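PDB 7NZA: odorant Binding Protein from Varroa destructor, form P2<1> from Varroa destructor, which probably binds and carries small hydrophobic semiochemicals in an open internal cavity. Local coordinates for residues S98-A103 with S138-I143; Y82-A87 with I123-L128; Q43-P48 with E63-C68; I16-G19 with K25-E28; A35-K40 with L70-W75. All coordinates share one frame; numbering follows the deposited sequence. Where two conformers were deposited one is given.

Contact 1. Residues S98-A103 with S138-I143; sequences SEVEEA and SQICGI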
# COMPACT_ATOMS: atom_id res chain seq x y z
N SER A 98 -12.68 12.76 22.48
CA SER A 98 -13.66 11.99 23.29
C SER A 98 -14.91 11.63 22.48
O SER A 98 -15.39 10.47 22.65
CB SER A 98 -14.01 12.71 24.59
OG SER A 98 -12.83 12.89 25.36
N GLU A 99 -15.47 12.56 21.69
CA GLU A 99 -16.78 12.32 21.02
C GLU A 99 -16.54 11.21 19.97
O GLU A 99 -17.37 10.30 19.83
CB GLU A 99 -17.34 13.56 20.32
N VAL A 100 -15.44 11.31 19.22
CA VAL A 100 -15.06 10.29 18.22
C VAL A 100 -14.81 8.98 18.93
O VAL A 100 -15.29 7.95 18.42
CB VAL A 100 -13.82 10.74 17.45
CG1 VAL A 100 -13.21 9.56 16.71
CG2 VAL A 100 -14.21 11.89 16.53
N GLU A 101 -14.05 8.94 20.00
CA GLU A 101 -13.77 7.70 20.70
C GLU A 101 -15.10 7.03 21.03
O GLU A 101 -15.23 5.81 20.90
CB GLU A 101 -12.88 7.94 21.92
CG GLU A 101 -12.65 6.65 22.67
CD GLU A 101 -11.88 6.74 23.97
OE1 GLU A 101 -10.65 6.89 23.90
OE2 GLU A 101 -12.51 6.66 25.06
N GLU A 102 -16.04 7.75 21.66
CA GLU A 102 -17.30 7.14 22.10
C GLU A 102 -18.04 6.50 20.90
O GLU A 102 -18.52 5.37 21.03
CB GLU A 102 -18.19 8.20 22.72
CG GLU A 102 -19.44 7.59 23.38
CD GLU A 102 -20.38 8.60 24.03
OE1 GLU A 102 -19.84 9.65 24.46
OE2 GLU A 102 -21.62 8.37 24.04
N ALA A 103 -18.09 7.24 19.79
CA ALA A 103 -18.75 6.71 18.58
C ALA A 103 -18.02 5.48 18.06
O ALA A 103 -18.68 4.50 17.70
CB ALA A 103 -18.80 7.83 17.57
N SER A 138 -14.07 4.96 9.21
CA SER A 138 -13.91 5.92 8.08
C SER A 138 -15.06 6.92 8.08
O SER A 138 -14.85 8.14 7.85
CB SER A 138 -13.78 5.24 6.73
OG SER A 138 -12.63 4.46 6.68
N GLN A 139 -16.27 6.42 8.27
CA GLN A 139 -17.45 7.30 8.29
C GLN A 139 -17.40 8.27 9.46
O GLN A 139 -17.64 9.44 9.27
CB GLN A 139 -18.75 6.50 8.38
CG GLN A 139 -19.05 5.63 7.19
CD GLN A 139 -19.44 6.51 6.02
OE1 GLN A 139 -20.37 7.30 6.11
NE2 GLN A 139 -18.75 6.36 4.92
N ILE A 140 -17.12 7.80 10.66
CA ILE A 140 -17.11 8.64 11.87
C ILE A 140 -16.04 9.70 11.73
O ILE A 140 -16.23 10.88 12.07
CB ILE A 140 -16.91 7.78 13.10
CG1 ILE A 140 -18.13 6.92 13.37
CG2 ILE A 140 -16.46 8.65 14.29
CD1 ILE A 140 -17.88 5.74 14.25
N CYS A 141 -14.90 9.33 11.20
CA CYS A 141 -13.70 10.21 11.21
C CYS A 141 -13.68 11.12 9.98
O CYS A 141 -12.88 12.04 9.96
CB CYS A 141 -12.47 9.34 11.22
SG CYS A 141 -12.20 8.47 12.78
N GLY A 142 -14.43 10.79 8.95
CA GLY A 142 -14.27 11.47 7.64
C GLY A 142 -12.98 11.13 6.94
O GLY A 142 -12.36 12.03 6.33
N ILE A 143 -12.53 9.90 7.05
CA ILE A 143 -11.28 9.46 6.39
C ILE A 143 -11.54 9.20 4.93
O ILE A 143 -12.57 8.61 4.56
CB ILE A 143 -10.72 8.21 7.04
CG1 ILE A 143 -10.24 8.55 8.45
CG2 ILE A 143 -9.67 7.54 6.20
CD1 ILE A 143 -9.98 7.34 9.33
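A chi1 of 165° in Val-100 puts CG1 opposite the backbone N and swings it toward Ile-140, which turns its own CG2 the same way; the isoleucine CG1 lies beside its backbone N, anti to the carbonyl carbon (chi1 -70°), and carries CD1 on to Ala-103. The two beta-branched side chains meet obliquely, Val-100 CG1 against Ile-140 CG2 at 4.2 Å. One turn further along the first helix, Ala-103 points its CB into the fork of the isoleucine, 4.0 Å from Ile-140 CD1. That terminal methyl also lies on the backbone, 3.8 Å from the carbonyl O of Ala-103, so the small alanine lets Ile-140 reach down to the helix surface. The valine methyl Val-100 CG1 also touches Cys-141 SG at 4.2 Å. The sulfur is bonded to Cys-21 SG, and Val-100 packs on Cys-21 and Lys-20 as well, so one valine borders both the disulfide and the loop that it ties down. Ile-140 extends the apolar seam to Val-104 and Lys-107. The whole is helix-to-helix packing beside a disulfide, in keeping with the largely helical, disulfide-braced fold of this odorant-binding protein.

Contact 2. Residues Y82-A87 with I123-L128; sequences YKFDRA and INQVQL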
# COMPACT_ATOMS: atom_id res chain seq x y z
N TYR A 82 -10.80 -14.49 18.12
CA TYR A 82 -10.15 -13.16 18.00
C TYR A 82 -10.34 -12.38 19.26
O TYR A 82 -11.44 -12.37 19.87
CB TYR A 82 -10.77 -12.41 16.82
CG TYR A 82 -10.24 -11.00 16.66
CD1 TYR A 82 -8.96 -10.71 16.21
CD2 TYR A 82 -11.08 -9.95 16.88
CE1 TYR A 82 -8.54 -9.40 16.03
CE2 TYR A 82 -10.68 -8.67 16.72
CZ TYR A 82 -9.43 -8.36 16.31
OH TYR A 82 -9.07 -7.06 16.12
N LYS A 83 -9.33 -11.66 19.67
CA LYS A 83 -9.29 -10.87 20.91
C LYS A 83 -9.94 -9.51 20.71
O LYS A 83 -9.32 -8.46 20.68
CB LYS A 83 -7.87 -10.73 21.44
CG LYS A 83 -7.25 -12.03 21.93
CD LYS A 83 -5.83 -11.85 22.47
CE LYS A 83 -5.23 -13.19 22.86
NZ LYS A 83 -3.80 -13.02 23.18
N PHE A 84 -11.28 -9.55 20.65
CA PHE A 84 -12.07 -8.29 20.48
C PHE A 84 -11.77 -7.30 21.58
O PHE A 84 -11.68 -6.09 21.33
CB PHE A 84 -13.57 -8.62 20.47
CG PHE A 84 -14.01 -9.39 19.26
CD1 PHE A 84 -14.29 -8.72 18.06
CD2 PHE A 84 -14.21 -10.75 19.30
CE1 PHE A 84 -14.72 -9.39 16.94
CE2 PHE A 84 -14.67 -11.40 18.18
CZ PHE A 84 -14.90 -10.73 17.02
N ASP A 85 -11.57 -7.76 22.84
CA ASP A 85 -11.34 -6.81 23.94
C ASP A 85 -9.97 -6.16 23.78
O ASP A 85 -9.80 -4.98 24.09
CB ASP A 85 -11.41 -7.45 25.34
CG ASP A 85 -12.80 -8.00 25.62
OD1 ASP A 85 -13.78 -7.71 24.86
OD2 ASP A 85 -12.92 -8.70 26.65
N ARG A 86 -9.00 -6.89 23.25
CA ARG A 86 -7.69 -6.25 22.92
C ARG A 86 -7.87 -5.17 21.89
O ARG A 86 -7.25 -4.11 21.95
CB ARG A 86 -6.68 -7.32 22.50
CG ARG A 86 -5.32 -6.77 22.19
CD ARG A 86 -4.34 -7.81 21.67
NE ARG A 86 -3.13 -7.19 21.16
CZ ARG A 86 -2.16 -7.82 20.49
NH1 ARG A 86 -2.23 -9.11 20.40
NH2 ARG A 86 -1.22 -7.10 19.92
N ALA A 87 -8.68 -5.42 20.86
CA ALA A 87 -8.94 -4.42 19.82
C ALA A 87 -9.54 -3.15 20.42
O ALA A 87 -9.18 -2.03 20.07
CB ALA A 87 -9.79 -5.00 18.73
N ILE A 123 -12.19 -17.12 11.95
CA ILE A 123 -11.50 -16.31 10.93
C ILE A 123 -12.52 -15.43 10.20
O ILE A 123 -12.30 -14.23 10.03
CB ILE A 123 -10.63 -17.17 10.00
CG1 ILE A 123 -9.40 -17.67 10.76
CG2 ILE A 123 -10.24 -16.44 8.73
CD1 ILE A 123 -8.62 -18.71 9.95
N ASN A 124 -13.67 -15.97 9.82
CA ASN A 124 -14.71 -15.15 9.19
C ASN A 124 -15.14 -14.05 10.15
O ASN A 124 -15.40 -12.97 9.71
CB ASN A 124 -15.90 -16.00 8.74
CG ASN A 124 -15.64 -16.88 7.55
OD1 ASN A 124 -14.66 -16.72 6.81
ND2 ASN A 124 -16.47 -17.91 7.41
N GLN A 125 -15.22 -14.35 11.45
CA GLN A 125 -15.62 -13.32 12.43
C GLN A 125 -14.63 -12.13 12.36
O GLN A 125 -15.04 -10.98 12.29
CB GLN A 125 -15.63 -13.83 13.84
CG GLN A 125 -16.77 -14.79 14.11
CD GLN A 125 -16.73 -15.32 15.51
OE1 GLN A 125 -15.82 -15.06 16.29
NE2 GLN A 125 -17.77 -16.03 15.92
N VAL A 126 -13.34 -12.38 12.40
CA VAL A 126 -12.37 -11.27 12.45
C VAL A 126 -12.39 -10.57 11.09
O VAL A 126 -12.32 -9.32 11.02
CB VAL A 126 -10.93 -11.66 12.90
CG1 VAL A 126 -10.28 -12.74 12.11
CG2 VAL A 126 -10.09 -10.40 12.99
N GLN A 127 -12.56 -11.30 10.00
CA GLN A 127 -12.65 -10.66 8.68
C GLN A 127 -13.80 -9.68 8.62
O GLN A 127 -13.67 -8.54 8.18
CB GLN A 127 -12.76 -11.73 7.57
CG GLN A 127 -11.46 -12.58 7.41
CD GLN A 127 -11.64 -13.78 6.51
OE1 GLN A 127 -12.77 -14.21 6.26
NE2 GLN A 127 -10.53 -14.37 6.07
N LEU A 128 -14.98 -10.11 9.07
CA LEU A 128 -16.14 -9.18 9.00
C LEU A 128 -15.95 -8.05 10.02
O LEU A 128 -16.23 -6.92 9.66
CB LEU A 128 -17.47 -9.93 9.18
CG LEU A 128 -18.71 -9.04 9.13
CD1 LEU A 128 -18.81 -8.24 7.84
CD2 LEU A 128 -19.97 -9.88 9.31
O HOH W 1 -12.95 -14.81 16.18
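Tyr-82 lays its ring against Val-126 where the turn leading into helix 84-93 packs on helix 122-141, a buried junction of this largely helical odorant-binding fold. From the backbone outward, Tyr-82 CB sits 4.0 Å from Val-126 CB, and CG, held anti to the backbone N (chi1 176°), comes to 3.7 Å from Val-126 CG2. The closest touch is at CD1, 3.4 Å from the same methyl; CE1 follows, and CZ is already drawing away. Val-126 CG2 therefore stands over one face, 3.6 Å from the ring centroid and 17° off the normal, a CH-pi contact displaced toward the CD1 rim. At the tip, Tyr-82 OH hydrogen-bonds to the backbone N of Ser-7 of the second subunit, so the ring joins intrachain packing to the dimer contact. Replacing Tyr-82 by an alanine is likely to leave the Val-126 methyl without its aromatic face and the Ser-7 N of the second subunit without its hydroxyl partner. The other edge of the ring carries CD2 over the centre of Phe-84, whose own rim approaches Gln-125 OE1 near the ring plane. The Gln-125 amide is held at both ends: NE2 bonds to the carbonyl O of His-119, and OE1 accepts from a water, at 2.9 Å, that in turn receives the backbone N-H of Tyr-82 at 2.9 Å.

Contact 3. Residues Q43-P48 with E63-C68; sequences QSLPLP and ESVTTC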
# COMPACT_ATOMS: atom_id res chain seq x y z
N GLN A 43 7.42 -16.05 3.91
CA GLN A 43 8.42 -17.12 3.82
C GLN A 43 7.74 -18.48 3.84
O GLN A 43 8.17 -19.39 3.11
CB GLN A 43 9.41 -17.05 4.92
CG GLN A 43 10.24 -15.82 4.78
CD GLN A 43 11.28 -15.85 5.85
OE1 GLN A 43 11.29 -16.75 6.69
NE2 GLN A 43 12.16 -14.87 5.81
N SER A 44 6.66 -18.61 4.58
CA SER A 44 5.94 -19.89 4.67
C SER A 44 4.79 -19.95 3.70
O SER A 44 4.28 -21.04 3.45
CB SER A 44 5.42 -20.07 6.03
OG SER A 44 6.51 -20.22 6.99
N LEU A 45 4.31 -18.80 3.26
CA LEU A 45 3.13 -18.69 2.42
C LEU A 45 3.56 -17.90 1.17
O LEU A 45 3.17 -16.75 0.96
CB LEU A 45 2.01 -17.94 3.16
CG LEU A 45 1.57 -18.55 4.48
CD1 LEU A 45 0.77 -17.58 5.33
CD2 LEU A 45 0.77 -19.80 4.23
N PRO A 46 4.38 -18.48 0.29
CA PRO A 46 4.76 -17.78 -0.94
C PRO A 46 3.55 -17.37 -1.77
O PRO A 46 2.54 -17.97 -1.85
CB PRO A 46 5.69 -18.75 -1.70
CG PRO A 46 6.15 -19.75 -0.63
CD PRO A 46 5.08 -19.78 0.42
N LEU A 47 3.70 -16.24 -2.45
CA LEU A 47 2.63 -15.74 -3.33
C LEU A 47 2.36 -16.68 -4.49
O LEU A 47 3.30 -17.23 -5.09
CB LEU A 47 3.07 -14.40 -3.92
CG LEU A 47 2.78 -13.23 -3.02
CD1 LEU A 47 3.69 -12.08 -3.43
CD2 LEU A 47 1.34 -12.77 -3.04
N PRO A 48 1.09 -16.85 -4.87
CA PRO A 48 0.78 -17.65 -6.04
C PRO A 48 1.37 -17.02 -7.31
O PRO A 48 1.56 -15.82 -7.37
CB PRO A 48 -0.75 -17.61 -6.06
CG PRO A 48 -1.18 -17.32 -4.66
CD PRO A 48 -0.12 -16.40 -4.13
N GLU A 63 -5.97 -14.35 2.42
CA GLU A 63 -6.62 -14.70 3.72
C GLU A 63 -5.57 -15.30 4.63
O GLU A 63 -5.52 -14.92 5.83
CB GLU A 63 -7.74 -15.73 3.50
CG GLU A 63 -8.44 -16.28 4.75
CD GLU A 63 -9.69 -17.09 4.36
OE1 GLU A 63 -10.82 -16.51 4.41
OE2 GLU A 63 -9.56 -18.29 3.87
N SER A 64 -4.80 -16.24 4.13
CA SER A 64 -3.81 -16.94 4.93
C SER A 64 -2.74 -15.99 5.47
O SER A 64 -2.29 -16.14 6.61
CB SER A 64 -3.19 -18.13 4.22
OG SER A 64 -2.24 -17.79 3.19
N VAL A 65 -2.35 -15.00 4.68
CA VAL A 65 -1.34 -14.05 5.16
C VAL A 65 -1.94 -13.16 6.23
O VAL A 65 -1.25 -12.87 7.22
CB VAL A 65 -0.79 -13.26 3.97
CG1 VAL A 65 0.14 -12.15 4.45
CG2 VAL A 65 -0.07 -14.15 2.97
N THR A 66 -3.15 -12.66 6.04
CA THR A 66 -3.80 -11.83 7.08
C THR A 66 -3.92 -12.61 8.38
O THR A 66 -3.63 -12.08 9.46
CB THR A 66 -5.19 -11.36 6.62
OG1 THR A 66 -4.97 -10.64 5.39
CG2 THR A 66 -5.93 -10.57 7.69
N THR A 67 -4.33 -13.86 8.30
CA THR A 67 -4.49 -14.72 9.51
C THR A 67 -3.13 -14.97 10.15
O THR A 67 -3.04 -14.90 11.35
CB THR A 67 -5.14 -16.05 9.09
OG1 THR A 67 -6.49 -15.75 8.69
CG2 THR A 67 -5.14 -17.06 10.21
N CYS A 68 -2.12 -15.24 9.34
CA CYS A 68 -0.76 -15.43 9.85
C CYS A 68 -0.32 -14.20 10.64
O CYS A 68 0.21 -14.32 11.73
CB CYS A 68 0.19 -15.69 8.69
SG CYS A 68 1.93 -15.83 9.18
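Leu-45 pushes its branched end onto the side of helix 55-72, overlapping Ser-64 and Val-65 and, one turn on, Cys-68. The chain leaving helix 28-44 packs here on helix 55-72, the two helices being tied by the disulfide between Cys-41 and Cys-68. The leucine points toward its partner with CG anti to the carbonyl carbon (chi1 -58°), and one methyl, CD1, does most of the touching. It rests 3.6 Å from the carbonyl O of Ser-64, 4.2 Å from Val-65 CG2 and 3.9 Å from Cys-68 CB, bridging a full helical turn beside the disulfide. His-61 also holds the backbone here, its NE2 hydrogen-bonding to the carbonyl O of Leu-45. Further on, Leu-47 N hydrogen-bonds to Glu-17 of the second subunit. The polar needs of the Ser-64 hydroxyl are met within its own helix, since OG hydrogen-bonds to the carbonyl O of His-61, and the leucine can lie against it through van der Waals contact alone. Ser-64 OG faces the fork of the leucine, 3.7 Å from Leu-45 CD1 and 3.8 Å from Leu-45 CD2.

Contact 4. Residues I16-G19 with K25-E28; sequences IEWG and KPSE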
# COMPACT_ATOMS: atom_id res chain seq x y z
N ILE A 16 -3.88 8.81 2.22
CA ILE A 16 -5.01 8.88 3.15
C ILE A 16 -5.08 10.27 3.73
O ILE A 16 -4.03 10.78 4.19
CB ILE A 16 -4.88 7.85 4.26
CG1 ILE A 16 -4.87 6.48 3.62
CG2 ILE A 16 -6.00 8.03 5.24
CD1 ILE A 16 -4.73 5.36 4.66
N GLU A 17 -6.27 10.82 3.78
CA GLU A 17 -6.61 11.96 4.63
C GLU A 17 -7.34 11.46 5.86
O GLU A 17 -8.34 10.75 5.73
CB GLU A 17 -7.42 12.98 3.88
CG GLU A 17 -6.62 13.65 2.79
CD GLU A 17 -7.31 14.89 2.28
OE1 GLU A 17 -7.76 14.86 1.22
OE2 GLU A 17 -7.24 15.94 2.92
N TRP A 18 -6.86 11.80 7.02
CA TRP A 18 -7.27 11.21 8.29
C TRP A 18 -8.45 11.94 8.92
O TRP A 18 -8.90 11.47 9.95
CB TRP A 18 -6.05 11.14 9.20
CG TRP A 18 -5.07 10.11 8.70
CD1 TRP A 18 -4.00 10.34 7.90
CD2 TRP A 18 -5.17 8.69 8.88
NE1 TRP A 18 -3.42 9.14 7.58
CE2 TRP A 18 -4.11 8.12 8.14
CE3 TRP A 18 -6.03 7.85 9.58
CZ2 TRP A 18 -3.90 6.73 8.13
CZ3 TRP A 18 -5.81 6.51 9.56
CH2 TRP A 18 -4.76 5.96 8.83
N GLY A 19 -8.89 13.05 8.34
CA GLY A 19 -10.09 13.71 8.86
C GLY A 19 -9.91 14.15 10.31
O GLY A 19 -8.94 14.78 10.71
N LYS A 25 -3.28 7.27 12.31
CA LYS A 25 -2.22 7.06 11.30
C LYS A 25 -1.14 6.18 11.93
O LYS A 25 -0.64 6.53 12.99
CB LYS A 25 -1.70 8.42 10.88
CG LYS A 25 -0.56 8.38 9.85
CD LYS A 25 -0.06 9.81 9.80
CE LYS A 25 0.79 10.22 8.64
NZ LYS A 25 0.87 11.71 8.57
N PRO A 26 -0.74 5.09 11.26
CA PRO A 26 0.34 4.27 11.81
C PRO A 26 1.66 5.08 11.87
O PRO A 26 1.98 5.83 10.97
CB PRO A 26 0.45 3.09 10.84
CG PRO A 26 -0.87 3.05 10.07
CD PRO A 26 -1.31 4.50 10.04
N SER A 27 2.37 4.86 12.94
CA SER A 27 3.74 5.42 13.00
C SER A 27 4.67 4.67 12.03
O SER A 27 4.40 3.51 11.66
CB SER A 27 4.27 5.36 14.42
OG SER A 27 4.45 4.00 14.79
N GLU A 28 5.80 5.28 11.67
CA GLU A 28 6.89 4.60 10.92
C GLU A 28 7.18 3.28 11.61
O GLU A 28 7.38 2.24 10.97
CB GLU A 28 8.16 5.46 10.82
CG GLU A 28 9.46 4.75 10.38
CD GLU A 28 10.75 5.57 10.45
OE1 GLU A 28 11.17 5.96 11.61
OE2 GLU A 28 11.40 5.83 9.40
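Trp-18 presses one indole face on the backbone of Lys-25, a CH-pi contact that closes a short loop between strand 16-17 and helix 28-44. The tight part is the alpha carbon: Lys-25 CA stands 3.7 Å from the centroid of the six-membered ring and 15° off its normal. Lys-25 CB lies 3.7 Å from Trp-18 CE2, and CG continues over the pyrrole side, 3.7 Å from Trp-18 NE1. Pro-26 adds its CD at 3.9 Å from Trp-18 CZ2. On the opposite face of the indole sits Ile-16 CG2 from the strand itself, so the ring is sandwiched between aliphatic groups. The loose side is the lysine chain. With CG anti to the backbone N (chi1 178°) and the remainder extended, it runs off past NE1, and its ammonium ends in a salt bridge with Asp-39 of the second subunit. Replacing Trp-18 by an alanine would probably strip Lys-25 CA and CB of the surface they rest on and open a gap between them and Ile-16. A buffer molecule bound about 4 Å from the tryptophan side chain, nearest atoms, may mark a pocket here. At the end of the loop Ser-27 is the N-cap of helix 28-44, its OG bonded to the backbone N of Glu-30.

Contact 5. Residues A35-K40 with L70-W75; sequences AAVVDK and LKAEGW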
# COMPACT_ATOMS: atom_id res chain seq x y z
N ALA A 35 5.43 -4.82 8.45
CA ALA A 35 6.16 -5.32 7.27
C ALA A 35 6.98 -6.54 7.71
O ALA A 35 7.08 -7.51 6.90
CB ALA A 35 7.03 -4.20 6.74
N ALA A 36 7.59 -6.49 8.88
CA ALA A 36 8.43 -7.61 9.30
C ALA A 36 7.57 -8.85 9.45
O ALA A 36 7.95 -9.96 9.06
CB ALA A 36 9.18 -7.31 10.55
N VAL A 37 6.41 -8.71 10.08
CA VAL A 37 5.44 -9.82 10.29
C VAL A 37 5.01 -10.41 8.93
O VAL A 37 4.99 -11.62 8.74
CB VAL A 37 4.25 -9.27 11.11
CG1 VAL A 37 3.12 -10.30 11.09
CG2 VAL A 37 4.62 -8.94 12.55
N VAL A 38 4.57 -9.51 8.06
CA VAL A 38 4.12 -9.94 6.71
C VAL A 38 5.24 -10.66 5.96
O VAL A 38 5.00 -11.70 5.36
CB VAL A 38 3.59 -8.73 5.95
CG1 VAL A 38 3.47 -9.06 4.45
CG2 VAL A 38 2.26 -8.32 6.53
N ASP A 39 6.45 -10.13 6.00
CA ASP A 39 7.56 -10.69 5.24
C ASP A 39 7.86 -12.07 5.83
O ASP A 39 8.16 -13.02 5.06
CB ASP A 39 8.76 -9.76 5.21
CG ASP A 39 8.59 -8.56 4.33
OD1 ASP A 39 7.70 -8.64 3.47
OD2 ASP A 39 9.35 -7.61 4.48
N LYS A 40 7.77 -12.24 7.14
CA LYS A 40 8.00 -13.55 7.71
C LYS A 40 6.90 -14.51 7.29
O LYS A 40 7.19 -15.68 6.92
CB LYS A 40 8.14 -13.50 9.22
CG LYS A 40 8.48 -14.85 9.84
N LEU A 70 -2.10 -11.83 12.10
CA LEU A 70 -2.87 -11.71 13.35
C LEU A 70 -2.39 -12.77 14.33
O LEU A 70 -2.22 -12.41 15.53
CB LEU A 70 -4.35 -11.92 13.04
CG LEU A 70 -5.07 -10.75 12.36
CD1 LEU A 70 -6.32 -11.21 11.70
CD2 LEU A 70 -5.46 -9.73 13.41
N LYS A 71 -2.20 -14.01 13.93
CA LYS A 71 -1.79 -15.09 14.86
C LYS A 71 -0.41 -14.74 15.41
O LYS A 71 -0.21 -14.89 16.65
CB LYS A 71 -1.85 -16.46 14.20
CG LYS A 71 -1.48 -17.70 15.07
CD LYS A 71 -2.64 -18.30 15.87
CE LYS A 71 -2.34 -19.23 17.05
NZ LYS A 71 -1.80 -20.56 16.66
N ALA A 72 0.53 -14.33 14.58
CA ALA A 72 1.92 -14.10 14.99
C ALA A 72 1.93 -12.99 16.00
O ALA A 72 2.80 -13.01 16.87
CB ALA A 72 2.76 -13.78 13.80
N GLU A 73 1.05 -12.03 15.87
CA GLU A 73 1.05 -10.90 16.80
C GLU A 73 0.08 -11.12 17.97
O GLU A 73 -0.16 -10.12 18.73
CB GLU A 73 0.70 -9.63 16.04
CG GLU A 73 1.77 -9.19 15.03
CD GLU A 73 2.88 -8.35 15.62
OE1 GLU A 73 3.25 -7.26 15.04
OE2 GLU A 73 3.35 -8.74 16.69
N GLY A 74 -0.42 -12.31 18.19
CA GLY A 74 -1.11 -12.57 19.46
C GLY A 74 -2.59 -12.28 19.46
O GLY A 74 -3.15 -12.07 20.55
N TRP A 75 -3.23 -12.16 18.31
CA TRP A 75 -4.65 -11.71 18.24
C TRP A 75 -5.66 -12.82 18.43
O TRP A 75 -6.85 -12.46 18.46
CB TRP A 75 -4.91 -10.90 16.97
CG TRP A 75 -4.25 -9.57 17.02
CD1 TRP A 75 -3.03 -9.19 16.57
CD2 TRP A 75 -4.85 -8.42 17.61
NE1 TRP A 75 -2.84 -7.86 16.80
CE2 TRP A 75 -3.95 -7.37 17.44
CE3 TRP A 75 -6.07 -8.19 18.27
CZ2 TRP A 75 -4.17 -6.11 17.94
CZ3 TRP A 75 -6.31 -6.93 18.72
CH2 TRP A 75 -5.38 -5.90 18.55
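A carboxylate resting against a methyl is the odd feature here: Glu-73 OE1 lies 3.3 Å from Val-37 CG2, the nearest approach between the two segments. The glutamate does not stretch away but folds at its second torsion (chi2 -85°), which swings the acid back across the valine, so that CG, CD and OE1 all follow the same methyl, with Glu-73 CD 3.6 Å and Glu-73 CG 3.8 Å from Val-37 CG2. The two side chains cross at a slant. Val-37 was deposited in two conformers, so the short approach describes the one given and the pair probably has some freedom to shift. The other methyl of Val-37, CG1, anti to the backbone N, turns to Ala-72, reaching CB at 4.4 Å, a looser touch. This is thus a shallow surface contact between helix 28-44 and the C-terminal end of helix 55-72. That end is a Schellman motif: Gly-74 at the C-prime position has a positive phi (89°), Trp-75 N bonds to the carbonyl O of Leu-70, and Gly-74 N bonds to that of Lys-71. A side chain at the Gly-74 position would collide with the carbonyl O of Glu-73, so glycine suits it. Glu-73 O accepts from Arg-86 NH1 of helix 84-93, and Gly-74 O from Lys-83 NZ just before that helix. Arg-86 also forms a cation-pi contact with Trp-75.

How the contacts relate
Contacts 3 and 5 join the same pair of helices, 28-44 and 55-72, with centres about 10 Å apart and contact 3 nested in the loop that contact 5 closes. Contact 2 adjoins both: Gln-127 NE2 bonds to Glu-63 OE1 of contact 3 at 2.7 Å, and Ala-87 N packs 3.5 Å from Trp-75 CZ3 of contact 5. Contacts 1 and 2 both use helix 122-141. Their centres are about 20 Å apart. Ile-143 links contact 1 to contact 4 by packing on residues 16-18. Contacts 1 and 3, about 32 Å apart between centres, lie on opposite sides of the chain's centre. The sodium ion, bound at Arg-88 and Leu-105, touches neither contact 1 nor contact 2, lying about 10 Å from the Ala-103 side chain and about 9 Å from that of Phe-84.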